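Local coordinates for protein sorbitol dehydrogenase (Gluconobacter oxydans, PDB 5ITG) that probably interconverts D-sorbitol and L-sorbose with a nicotinamide cofactor, as a Rossmann-fold member of the mannitol dehydrogenase family, at residues I28-F31 with F36-A39; E73-Q78 with R102-A107; E112-H117 with F165-E170; K242-A245 with D250-L253. All blocks are in the same frame, centred on the assembly; numbering follows the deposited sequence.

Overall arrangement
All four contacts lie in the Rossmann domain. Contacts 1 and 3 are buried; contacts 2 and 4 are only partly so. Contacts 1 and 3 involve opposite faces of strand 26-31: His30 belongs to contact 1, while Val29 and Phe31 touch contact 3. Contact 2 sets helix 66-77 on strand 93-106 of the same sheet. Both contacts 1 and 2 use stacked rings, but contact 2 adds a salt bridge at its more exposed margin. Contact 3 is helix-on-helix apolar packing. Contact 4 is small and polar, and its loop 250-253 touches contacts 1 and 2. Contacts 3 and 4 do not touch; their nearest atoms are about 17 Å apart.

Contact 1 (I28-F31 with F36-A39); sequences IVHF and FFRA
His30 CA and Phe37 CA are the nearest CA pair across this contact, 8.7 Å apart. Residues 28-31 form the end of strand 26-31. Residues 36-39 belong to the short helix 35-39. The backbones stay well apart, and one pair of rings fills the distance. His30 and Phe37 both point at the other segment and run alongside one another, reaching from opposite sides. Their rings form a face-to-face stack, with planes 14° apart and centroids separated by 3.8 Å. The fit is not symmetric. Phe37 CD1 sits over the centre of the imidazole, 3.3 Å above its plane. His30 CD2 lies over the phenyl face but nearer its rim. The closest atoms are His30 NE2 and Phe37 CG, at 3.3 Å. With His30 CG opposite the backbone N (chi1 -178°), the imidazole extends from the strand towards the helix. Strand, tight turn and helix follow one another as in the first beta-alpha unit of a Rossmann fold, whose turn usually holds the dinucleotide. The turn begins at Gly32 and Val33, consistent with that role. The imidazole rim is fixed by polar partners: Ser127 OG bonds to ND1 and Thr129 OG1 to NE2. Ile57 of strand 56-61 touches both side chains, while Ala42 of helix 41-46 packs on Phe37.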
loop_
_atom_site.group_PDB
_atom_site.type_symbol
_atom_site.label_atom_id
_atom_site.label_comp_id
_atom_site.label_asym_id
_atom_site.label_seq_id
_atom_site.Cartn_x
_atom_site.Cartn_y
_atom_site.Cartn_z
ATOM N N ILE A 28 0.211 12.109 -17.927
ATOM C CA ILE A 28 0.954 11.453 -16.854
ATOM C C ILE A 28 1.848 10.342 -17.397
ATOM O O ILE A 28 1.447 9.590 -18.290
ATOM C CB ILE A 28 -0.016 10.774 -15.842
ATOM C CG1 ILE A 28 -1.018 11.792 -15.304
ATOM C CG2 ILE A 28 0.776 10.135 -14.696
ATOM C CD1 ILE A 28 -2.197 11.145 -14.594
ATOM N N VAL A 29 3.059 10.251 -16.863
ATOM C CA VAL A 29 3.969 9.172 -17.227
ATOM C C VAL A 29 4.110 8.375 -15.937
ATOM O O VAL A 29 4.404 8.944 -14.884
ATOM C CB VAL A 29 5.352 9.688 -17.660
ATOM C CG1 VAL A 29 6.361 8.536 -17.652
ATOM C CG2 VAL A 29 5.265 10.284 -19.050
ATOM N N HIS A 30 3.885 7.067 -16.011
ATOM C CA HIS A 30 3.978 6.218 -14.824
ATOM C C HIS A 30 5.078 5.172 -14.907
ATOM O O HIS A 30 5.140 4.405 -15.865
ATOM C CB HIS A 30 2.656 5.490 -14.582
ATOM C CG HIS A 30 2.658 4.643 -13.351
ATOM N ND1 HIS A 30 2.481 5.166 -12.088
ATOM C CD2 HIS A 30 2.874 3.317 -13.181
ATOM C CE1 HIS A 30 2.590 4.199 -11.194
ATOM N NE2 HIS A 30 2.830 3.068 -11.831
ATOM N N PHE A 31 5.924 5.133 -13.882
ATOM C CA PHE A 31 7.014 4.166 -13.801
ATOM C C PHE A 31 6.590 2.979 -12.936
ATOM O O PHE A 31 6.179 3.155 -11.794
ATOM C CB PHE A 31 8.257 4.818 -13.189
ATOM C CG PHE A 31 9.062 5.638 -14.164
ATOM C CD1 PHE A 31 9.945 5.020 -15.044
ATOM C CD2 PHE A 31 8.936 7.024 -14.203
ATOM C CE1 PHE A 31 10.698 5.769 -15.953
ATOM C CE2 PHE A 31 9.685 7.786 -15.109
ATOM C CZ PHE A 31 10.568 7.153 -15.987
ATOM N N PHE A 36 -1.226 -2.930 -8.697
ATOM C CA PHE A 36 -1.772 -1.882 -7.848
ATOM C C PHE A 36 -2.058 -0.611 -8.641
ATOM O O PHE A 36 -3.138 -0.019 -8.518
ATOM C CB PHE A 36 -0.818 -1.566 -6.696
ATOM C CG PHE A 36 -1.372 -0.561 -5.731
ATOM C CD1 PHE A 36 -2.510 -0.856 -4.987
ATOM C CD2 PHE A 36 -0.789 0.693 -5.594
ATOM C CE1 PHE A 36 -3.061 0.091 -4.122
ATOM C CE2 PHE A 36 -1.333 1.645 -4.733
ATOM C CZ PHE A 36 -2.470 1.343 -3.998
ATOM N N PHE A 37 -1.087 -0.192 -9.447
ATOM C CA PHE A 37 -1.227 1.001 -10.279
ATOM C C PHE A 37 -2.452 0.873 -11.174
ATOM O O PHE A 37 -3.276 1.781 -11.266
ATOM C CB PHE A 37 0.014 1.191 -11.169
ATOM C CG PHE A 37 -0.265 1.971 -12.431
ATOM C CD1 PHE A 37 -0.488 3.342 -12.382
ATOM C CD2 PHE A 37 -0.386 1.319 -13.657
ATOM C CE1 PHE A 37 -0.832 4.056 -13.537
ATOM C CE2 PHE A 37 -0.733 2.025 -14.822
ATOM C CZ PHE A 37 -0.956 3.393 -14.759
ATOM N N ARG A 38 -2.564 -0.272 -11.835
ATOM C CA ARG A 38 -3.662 -0.516 -12.756
ATOM C C ARG A 38 -5.051 -0.551 -12.110
ATOM O O ARG A 38 -6.047 -0.265 -12.778
ATOM C CB ARG A 38 -3.391 -1.811 -13.511
ATOM C CG ARG A 38 -2.128 -1.752 -14.353
ATOM C CD ARG A 38 -1.718 -3.151 -14.770
ATOM N NE ARG A 38 -2.779 -3.770 -15.542
ATOM C CZ ARG A 38 -2.986 -5.079 -15.637
ATOM N NH1 ARG A 38 -2.201 -5.939 -15.003
ATOM N NH2 ARG A 38 -3.995 -5.521 -16.371
ATOM N N ALA A 39 -5.115 -0.885 -10.821
ATOM C CA ALA A 39 -6.391 -0.963 -10.106
ATOM C C ALA A 39 -6.649 0.228 -9.187
ATOM O O ALA A 39 -7.743 0.372 -8.638
ATOM C CB ALA A 39 -6.448 -2.259 -9.293
#

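Contact 2 (E73-Q78 with R102-A107); sequences EEFKAQ and RDYLLA
Phe75 and Tyr104 form the apolar half of this contact, and Lys76 and Asp103 form the polar half. The two rings make an offset stack with planes 14° apart and centroids at 4.7 Å. Tyr104 CD2 lies over one face of Phe75, towards its rim, and comes within 3.6 Å of Phe75 CD2. Beside this stack, Lys76 NZ forms a salt bridge to Asp103 OD1 at 3.2 Å. The lysine chain leaves the helix alongside the strand, and bends at chi2 (-67°) and chi3 bring the ammonium round to it. It reaches the oxygen from above the carboxylate plane. The same OD1 also accepts a weak, bent bond from Tyr104 N, at 2.8 Å. One carboxylate oxygen therefore takes a side-chain donor and a backbone donor. Where the helix ends, Gln78 N bonds to Phe75 O at 3.0 Å. The amide of Gln78 is satisfied outside the contact, NE2 giving a bond to Leu81 O and OE1 accepting one from Asp252 N. Arg102 NE gives one to Gly99 O, and its NH2 gives another to Asp79 O. Helical residues 73-77 run nearly antiparallel to strand residues 102-106, with axes 8.4 Å apart. Helix 66-77 is the helix of a Rossmann beta-alpha-beta connection between the parallel neighbours 56-61 and 93-106, with strand 82-87 inserted before the return.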
loop_
_atom_site.group_PDB
_atom_site.type_symbol
_atom_site.label_atom_id
_atom_site.label_comp_id
_atom_site.label_asym_id
_atom_site.label_seq_id
_atom_site.Cartn_x
_atom_site.Cartn_y
_atom_site.Cartn_z
ATOM N N GLU A 73 4.602 -6.579 -24.896
ATOM C CA GLU A 73 3.997 -7.019 -26.148
ATOM C C GLU A 73 2.524 -7.341 -25.949
ATOM O O GLU A 73 1.690 -7.008 -26.786
ATOM C CB GLU A 73 4.731 -8.247 -26.691
ATOM C CG GLU A 73 6.174 -7.970 -27.069
ATOM C CD GLU A 73 6.917 -9.210 -27.526
ATOM O OE1 GLU A 73 7.070 -10.156 -26.719
ATOM O OE2 GLU A 73 7.351 -9.238 -28.697
ATOM N N GLU A 74 2.205 -7.983 -24.829
ATOM C CA GLU A 74 0.823 -8.339 -24.539
ATOM C C GLU A 74 -0.039 -7.096 -24.346
ATOM O O GLU A 74 -1.210 -7.080 -24.727
ATOM C CB GLU A 74 0.759 -9.228 -23.300
ATOM C CG GLU A 74 1.490 -10.545 -23.462
ATOM C CD GLU A 74 1.203 -11.513 -22.335
ATOM O OE1 GLU A 74 1.447 -11.157 -21.166
ATOM O OE2 GLU A 74 0.733 -12.632 -22.620
ATOM N N PHE A 75 0.544 -6.058 -23.749
ATOM C CA PHE A 75 -0.165 -4.797 -23.529
ATOM C C PHE A 75 -0.459 -4.141 -24.877
ATOM O O PHE A 75 -1.606 -3.826 -25.191
ATOM C CB PHE A 75 0.682 -3.847 -22.671
ATOM C CG PHE A 75 0.377 -3.917 -21.196
ATOM C CD1 PHE A 75 -0.778 -3.329 -20.681
ATOM C CD2 PHE A 75 1.239 -4.574 -20.322
ATOM C CE1 PHE A 75 -1.070 -3.397 -19.314
ATOM C CE2 PHE A 75 0.956 -4.650 -18.952
ATOM C CZ PHE A 75 -0.202 -4.059 -18.451
ATOM N N LYS A 76 0.585 -3.941 -25.676
ATOM C CA LYS A 76 0.424 -3.332 -26.991
ATOM C C LYS A 76 -0.570 -4.129 -27.840
ATOM O O LYS A 76 -1.338 -3.557 -28.608
ATOM C CB LYS A 76 1.779 -3.257 -27.704
ATOM C CG LYS A 76 2.809 -2.380 -26.995
ATOM C CD LYS A 76 2.412 -0.901 -27.016
ATOM C CE LYS A 76 2.430 -0.339 -28.435
ATOM N NZ LYS A 76 2.137 1.126 -28.476
ATOM N N ALA A 77 -0.560 -5.449 -27.689
ATOM C CA ALA A 77 -1.461 -6.312 -28.450
ATOM C C ALA A 77 -2.931 -6.009 -28.167
ATOM O O ALA A 77 -3.782 -6.139 -29.049
ATOM C CB ALA A 77 -1.162 -7.780 -28.143
ATOM N N GLN A 78 -3.233 -5.609 -26.937
ATOM C CA GLN A 78 -4.610 -5.293 -26.571
ATOM C C GLN A 78 -4.846 -3.791 -26.532
ATOM O O GLN A 78 -5.778 -3.321 -25.874
ATOM C CB GLN A 78 -4.952 -5.901 -25.209
ATOM C CG GLN A 78 -5.005 -7.415 -25.209
ATOM C CD GLN A 78 -5.307 -7.990 -23.839
ATOM O OE1 GLN A 78 -5.386 -9.208 -23.670
ATOM N NE2 GLN A 78 -5.477 -7.117 -22.849
ATOM N N ARG A 102 -2.636 4.575 -22.160
ATOM C CA ARG A 102 -2.591 4.637 -23.617
ATOM C C ARG A 102 -1.321 4.150 -24.301
ATOM O O ARG A 102 -1.293 3.997 -25.520
ATOM C CB ARG A 102 -2.917 6.058 -24.084
ATOM C CG ARG A 102 -4.382 6.457 -23.892
ATOM C CD ARG A 102 -5.321 5.605 -24.745
ATOM N NE ARG A 102 -5.719 4.360 -24.086
ATOM C CZ ARG A 102 -5.627 3.151 -24.635
ATOM N NH1 ARG A 102 -5.143 3.009 -25.862
ATOM N NH2 ARG A 102 -6.030 2.081 -23.961
ATOM N N ASP A 103 -0.266 3.916 -23.534
ATOM C CA ASP A 103 0.967 3.411 -24.117
ATOM C C ASP A 103 1.788 2.749 -23.027
ATOM O O ASP A 103 1.714 3.139 -21.858
ATOM C CB ASP A 103 1.779 4.542 -24.755
ATOM C CG ASP A 103 2.645 4.059 -25.916
ATOM O OD1 ASP A 103 2.974 2.852 -25.964
ATOM O OD2 ASP A 103 3.002 4.894 -26.776
ATOM N N TYR A 104 2.559 1.739 -23.414
ATOM C CA TYR A 104 3.412 1.019 -22.481
ATOM C C TYR A 104 4.792 0.916 -23.122
ATOM O O TYR A 104 4.968 0.230 -24.131
ATOM C CB TYR A 104 2.839 -0.373 -22.214
ATOM C CG TYR A 104 3.577 -1.163 -21.156
ATOM C CD1 TYR A 104 4.867 -1.648 -21.383
ATOM C CD2 TYR A 104 2.983 -1.429 -19.921
ATOM C CE1 TYR A 104 5.546 -2.379 -20.403
ATOM C CE2 TYR A 104 3.652 -2.158 -18.936
ATOM C CZ TYR A 104 4.931 -2.629 -19.182
ATOM O OH TYR A 104 5.589 -3.343 -18.208
ATOM N N LEU A 105 5.764 1.607 -22.538
ATOM C CA LEU A 105 7.119 1.598 -23.070
ATOM C C LEU A 105 8.117 0.875 -22.192
ATOM O O LEU A 105 8.072 0.972 -20.967
ATOM C CB LEU A 105 7.628 3.027 -23.276
ATOM C CG LEU A 105 7.005 3.906 -24.359
ATOM C CD1 LEU A 105 5.543 4.167 -24.065
ATOM C CD2 LEU A 105 7.781 5.216 -24.431
ATOM N N LEU A 106 9.017 0.142 -22.834
ATOM C CA LEU A 106 10.084 -0.551 -22.133
ATOM C C LEU A 106 11.284 0.384 -22.261
ATOM O O LEU A 106 11.881 0.497 -23.335
ATOM C CB LEU A 106 10.392 -1.889 -22.800
ATOM C CG LEU A 106 9.677 -3.109 -22.227
ATOM C CD1 LEU A 106 9.951 -4.324 -23.102
ATOM C CD2 LEU A 106 10.161 -3.346 -20.808
ATOM N N ALA A 107 11.620 1.061 -21.166
ATOM C CA ALA A 107 12.730 2.007 -21.150
ATOM C C ALA A 107 13.992 1.516 -21.853
ATOM O O ALA A 107 14.536 2.206 -22.715
ATOM C CB ALA A 107 13.056 2.402 -19.709
#

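Contact 3 (E112-H117 with F165-E170); sequences EAVLKH and FGYVVE
Val114 and Leu115 pack against Tyr167 in a buried helix-to-helix contact on one face of the Rossmann sheet. Helix 111-119 is the crossover helix of the fold, leading from strand 93-106 to strand 125-128. Helix 164-177 precedes strand 184-187, the parallel neighbour of 125-128. Both helices rest on strand 26-31: His117 touches Val29, and Tyr167 touches Phe31. The short helical segments cross at -44°, with axes 10.0 Å apart. Leu115 CA and Tyr167 CA are the nearest CA pair, 6.8 Å apart. The tyrosine ring is the main bridge. Its CG stands beside the backbone N (chi1 -85°), and the ring is thereby laid along the neighbouring helix. Val114 meets it roughly perpendicular, with both CB and CG1 touching the CD1-CE1 side. The closest of these pairs is Val114 CG1 and Tyr167 CD1, at 3.6 Å. Leu115 also crosses the ring, CG facing Tyr167 CD1 at 4.2 Å. Beyond the ring, Ala107 packs against Tyr167 as well. Glu170 lends only the aliphatic part of its side chain to the contact. Its carboxylate is engaged by Arg173 and Arg174 in salt bridges. Leu115 CD2 touches residues one turn apart on the facing helix, 3.8 Å from Tyr167 O and 4.1 Å from Glu170 CG.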
loop_
_atom_site.group_PDB
_atom_site.type_symbol
_atom_site.label_atom_id
_atom_site.label_comp_id
_atom_site.label_asym_id
_atom_site.label_seq_id
_atom_site.Cartn_x
_atom_site.Cartn_y
_atom_site.Cartn_z
ATOM N N GLU A 112 15.630 7.242 -25.296
ATOM C CA GLU A 112 15.189 8.536 -25.823
ATOM C C GLU A 112 13.668 8.632 -25.889
ATOM O O GLU A 112 13.102 9.696 -25.637
ATOM C CB GLU A 112 15.761 8.800 -27.223
ATOM C CG GLU A 112 15.444 10.214 -27.730
ATOM C CD GLU A 112 15.730 10.418 -29.216
ATOM O OE1 GLU A 112 15.024 9.816 -30.057
ATOM O OE2 GLU A 112 16.663 11.186 -29.542
ATOM N N ALA A 113 13.017 7.521 -26.229
ATOM C CA ALA A 113 11.559 7.469 -26.330
ATOM C C ALA A 113 10.890 7.848 -25.008
ATOM O O ALA A 113 9.857 8.523 -24.993
ATOM C CB ALA A 113 11.119 6.074 -26.746
ATOM N N VAL A 114 11.479 7.399 -23.904
ATOM C CA VAL A 114 10.946 7.700 -22.582
ATOM C C VAL A 114 11.164 9.170 -22.264
ATOM O O VAL A 114 10.270 9.844 -21.750
ATOM C CB VAL A 114 11.633 6.848 -21.487
ATOM C CG1 VAL A 114 11.205 7.334 -20.103
ATOM C CG2 VAL A 114 11.265 5.388 -21.661
ATOM N N LEU A 115 12.362 9.661 -22.576
ATOM C CA LEU A 115 12.709 11.054 -22.320
ATOM C C LEU A 115 11.844 12.028 -23.108
ATOM O O LEU A 115 11.542 13.116 -22.621
ATOM C CB LEU A 115 14.188 11.298 -22.627
ATOM C CG LEU A 115 15.180 10.830 -21.554
ATOM C CD1 LEU A 115 16.604 11.024 -22.058
ATOM C CD2 LEU A 115 14.961 11.616 -20.264
ATOM N N LYS A 116 11.446 11.640 -24.317
ATOM C CA LYS A 116 10.598 12.495 -25.141
ATOM C C LYS A 116 9.270 12.730 -24.429
ATOM O O LYS A 116 8.758 13.852 -24.396
ATOM C CB LYS A 116 10.330 11.852 -26.507
ATOM C CG LYS A 116 9.528 12.739 -27.446
ATOM C CD LYS A 116 9.090 11.999 -28.707
ATOM C CE LYS A 116 8.358 12.936 -29.669
ATOM N NZ LYS A 116 7.243 13.677 -28.994
ATOM N N HIS A 117 8.705 11.669 -23.863
ATOM C CA HIS A 117 7.443 11.804 -23.149
ATOM C C HIS A 117 7.632 12.667 -21.916
ATOM O O HIS A 117 6.823 13.548 -21.633
ATOM C CB HIS A 117 6.897 10.433 -22.729
ATOM C CG HIS A 117 6.001 9.802 -23.748
ATOM N ND1 HIS A 117 6.417 8.788 -24.582
ATOM C CD2 HIS A 117 4.709 10.046 -24.069
ATOM C CE1 HIS A 117 5.421 8.432 -25.372
ATOM N NE2 HIS A 117 4.372 9.180 -25.081
ATOM N N PHE A 165 15.564 7.477 -11.267
ATOM C CA PHE A 165 16.199 8.707 -10.800
ATOM C C PHE A 165 16.848 9.428 -11.980
ATOM O O PHE A 165 16.670 10.635 -12.164
ATOM C CB PHE A 165 17.268 8.377 -9.761
ATOM C CG PHE A 165 16.841 7.339 -8.776
ATOM C CD1 PHE A 165 15.805 7.593 -7.883
ATOM C CD2 PHE A 165 17.454 6.096 -8.755
ATOM C CE1 PHE A 165 15.384 6.618 -6.981
ATOM C CE2 PHE A 165 17.044 5.117 -7.859
ATOM C CZ PHE A 165 16.002 5.381 -6.968
ATOM N N GLY A 166 17.606 8.676 -12.772
ATOM C CA GLY A 166 18.275 9.253 -13.924
ATOM C C GLY A 166 17.316 9.827 -14.952
ATOM O O GLY A 166 17.543 10.920 -15.469
ATOM N N TYR A 167 16.248 9.091 -15.253
ATOM C CA TYR A 167 15.255 9.533 -16.230
ATOM C C TYR A 167 14.541 10.803 -15.787
ATOM O O TYR A 167 14.422 11.763 -16.548
ATOM C CB TYR A 167 14.210 8.439 -16.455
ATOM C CG TYR A 167 14.590 7.396 -17.485
ATOM C CD1 TYR A 167 14.543 7.687 -18.850
ATOM C CD2 TYR A 167 14.983 6.116 -17.098
ATOM C CE1 TYR A 167 14.879 6.724 -19.809
ATOM C CE2 TYR A 167 15.323 5.145 -18.050
ATOM C CZ TYR A 167 15.268 5.459 -19.400
ATOM O OH TYR A 167 15.605 4.511 -20.341
ATOM N N VAL A 168 14.056 10.792 -14.550
ATOM C CA VAL A 168 13.322 11.926 -14.002
ATOM C C VAL A 168 14.168 13.185 -13.886
ATOM O O VAL A 168 13.760 14.251 -14.340
ATOM C CB VAL A 168 12.723 11.566 -12.616
ATOM C CG1 VAL A 168 12.198 12.813 -11.921
ATOM C CG2 VAL A 168 11.586 10.561 -12.804
ATOM N N VAL A 169 15.342 13.069 -13.279
ATOM C CA VAL A 169 16.205 14.228 -13.126
ATOM C C VAL A 169 16.715 14.753 -14.474
ATOM O O VAL A 169 16.761 15.964 -14.683
ATOM C CB VAL A 169 17.377 13.909 -12.174
ATOM C CG1 VAL A 169 18.412 15.025 -12.202
ATOM C CG2 VAL A 169 16.831 13.746 -10.747
ATOM N N GLU A 170 17.083 13.860 -15.392
ATOM C CA GLU A 170 17.545 14.308 -16.706
ATOM C C GLU A 170 16.389 14.999 -17.432
ATOM O O GLU A 170 16.583 16.011 -18.110
ATOM C CB GLU A 170 18.060 13.124 -17.535
ATOM C CG GLU A 170 18.405 13.459 -18.984
ATOM C CD GLU A 170 19.567 14.445 -19.139
ATOM O OE1 GLU A 170 20.145 14.899 -18.126
ATOM O OE2 GLU A 170 19.903 14.767 -20.296
#

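Contact 4 (K242-A245 with D250-L253); sequences KLNA and DDDL
Asn244 carries this contact by reaching from helix 237-247 to the backbone of Asp251. Asn244 ND2 donates to Asp251 O at 2.9 Å. The donor lies in the carbonyl plane, on a lone pair of the oxygen. The bond is somewhat bent, with an N-H...acceptor angle of 142°, and the oxygen lies out of the asparagine amide plane. The other branch of the amide packs against the loop: Asn244 OD1 is 3.3 Å from Asp251 CB. The two side chains are roughly perpendicular. The CB of Asp251 is directed at the helix, but its carboxylate leads away. The torsion that places CG opposite the backbone N (chi1 -166°) turns it forward along its own loop. There Asp251 OD1 accepts from Leu253 N at 2.8 Å, which makes an Asx turn. This donor approaches from well above the carboxylate plane. The turn shapes the loop between helix 237-247 and strand 255-258, a strand that joins the Rossmann sheet beside 82-87. A second shell holds the turn in place. Asp251 OD1 also takes a bond from Gln78 NE2, and Gln78 OE1 accepts from Asp252 N. Ser83 OG bonds to Asp251 OD2, so both carboxylate oxygens have partners. Further along, Arg38 NH2 reaches Leu253 O. The Leu253 side chain packs on Glu74 and Phe75 of helix 66-77. On the helix side, Ser247 OG bonds to Leu243 O, close to the helix end.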
loop_
_atom_site.group_PDB
_atom_site.type_symbol
_atom_site.label_atom_id
_atom_site.label_comp_id
_atom_site.label_asym_id
_atom_site.label_seq_id
_atom_site.Cartn_x
_atom_site.Cartn_y
_atom_site.Cartn_z
ATOM N N LYS A 242 -10.024 -17.900 -14.116
ATOM C CA LYS A 242 -11.297 -17.725 -13.423
ATOM C C LYS A 242 -11.900 -16.366 -13.758
ATOM O O LYS A 242 -13.099 -16.250 -13.999
ATOM C CB LYS A 242 -11.099 -17.835 -11.909
ATOM C CG LYS A 242 -10.797 -19.241 -11.411
ATOM C CD LYS A 242 -12.037 -20.122 -11.428
ATOM C CE LYS A 242 -13.073 -19.648 -10.411
ATOM N NZ LYS A 242 -14.249 -20.561 -10.346
ATOM N N LEU A 243 -11.065 -15.335 -13.768
ATOM C CA LEU A 243 -11.532 -13.990 -14.073
ATOM C C LEU A 243 -12.104 -13.917 -15.490
ATOM O O LEU A 243 -13.201 -13.395 -15.698
ATOM C CB LEU A 243 -10.383 -12.985 -13.909
ATOM C CG LEU A 243 -9.850 -12.821 -12.477
ATOM C CD1 LEU A 243 -8.687 -11.837 -12.463
ATOM C CD2 LEU A 243 -10.973 -12.343 -11.560
ATOM N N ASN A 244 -11.366 -14.453 -16.456
ATOM C CA ASN A 244 -11.811 -14.441 -17.847
ATOM C C ASN A 244 -13.039 -15.316 -18.068
ATOM O O ASN A 244 -13.934 -14.963 -18.838
ATOM C CB ASN A 244 -10.682 -14.896 -18.776
ATOM C CG ASN A 244 -9.506 -13.941 -18.774
ATOM O OD1 ASN A 244 -9.660 -12.754 -18.498
ATOM N ND2 ASN A 244 -8.326 -14.453 -19.100
ATOM N N ALA A 245 -13.086 -16.458 -17.393
ATOM C CA ALA A 245 -14.224 -17.358 -17.532
ATOM C C ALA A 245 -15.481 -16.676 -17.004
ATOM O O ALA A 245 -16.585 -16.910 -17.496
ATOM C CB ALA A 245 -13.965 -18.644 -16.764
ATOM N N ASP A 250 -11.266 -12.673 -23.342
ATOM C CA ASP A 250 -9.988 -13.362 -23.484
ATOM C C ASP A 250 -8.888 -12.350 -23.183
ATOM O O ASP A 250 -8.154 -11.917 -24.071
ATOM C CB ASP A 250 -9.831 -13.914 -24.904
ATOM C CG ASP A 250 -8.495 -14.603 -25.115
ATOM O OD1 ASP A 250 -8.177 -15.536 -24.346
ATOM O OD2 ASP A 250 -7.763 -14.214 -26.052
ATOM N N ASP A 251 -8.788 -11.980 -21.912
ATOM C CA ASP A 251 -7.815 -11.002 -21.461
ATOM C C ASP A 251 -6.487 -11.650 -21.102
ATOM O O ASP A 251 -6.450 -12.628 -20.370
ATOM C CB ASP A 251 -8.370 -10.272 -20.236
ATOM C CG ASP A 251 -7.597 -9.011 -19.900
ATOM O OD1 ASP A 251 -6.515 -8.789 -20.486
ATOM O OD2 ASP A 251 -8.080 -8.243 -19.040
ATOM N N ASP A 252 -5.397 -11.102 -21.626
ATOM C CA ASP A 252 -4.070 -11.621 -21.315
ATOM C C ASP A 252 -3.549 -11.005 -20.014
ATOM O O ASP A 252 -2.675 -11.572 -19.352
ATOM C CB ASP A 252 -3.092 -11.298 -22.445
ATOM C CG ASP A 252 -3.148 -12.311 -23.568
ATOM O OD1 ASP A 252 -2.794 -13.479 -23.320
ATOM O OD2 ASP A 252 -3.548 -11.943 -24.690
ATOM N N LEU A 253 -4.108 -9.856 -19.647
ATOM C CA LEU A 253 -3.693 -9.134 -18.446
ATOM C C LEU A 253 -4.852 -8.790 -17.502
ATOM O O LEU A 253 -5.021 -7.637 -17.110
ATOM C CB LEU A 253 -2.982 -7.847 -18.868
ATOM C CG LEU A 253 -1.856 -8.083 -19.875
ATOM C CD1 LEU A 253 -1.486 -6.786 -20.563
ATOM C CD2 LEU A 253 -0.660 -8.694 -19.157
#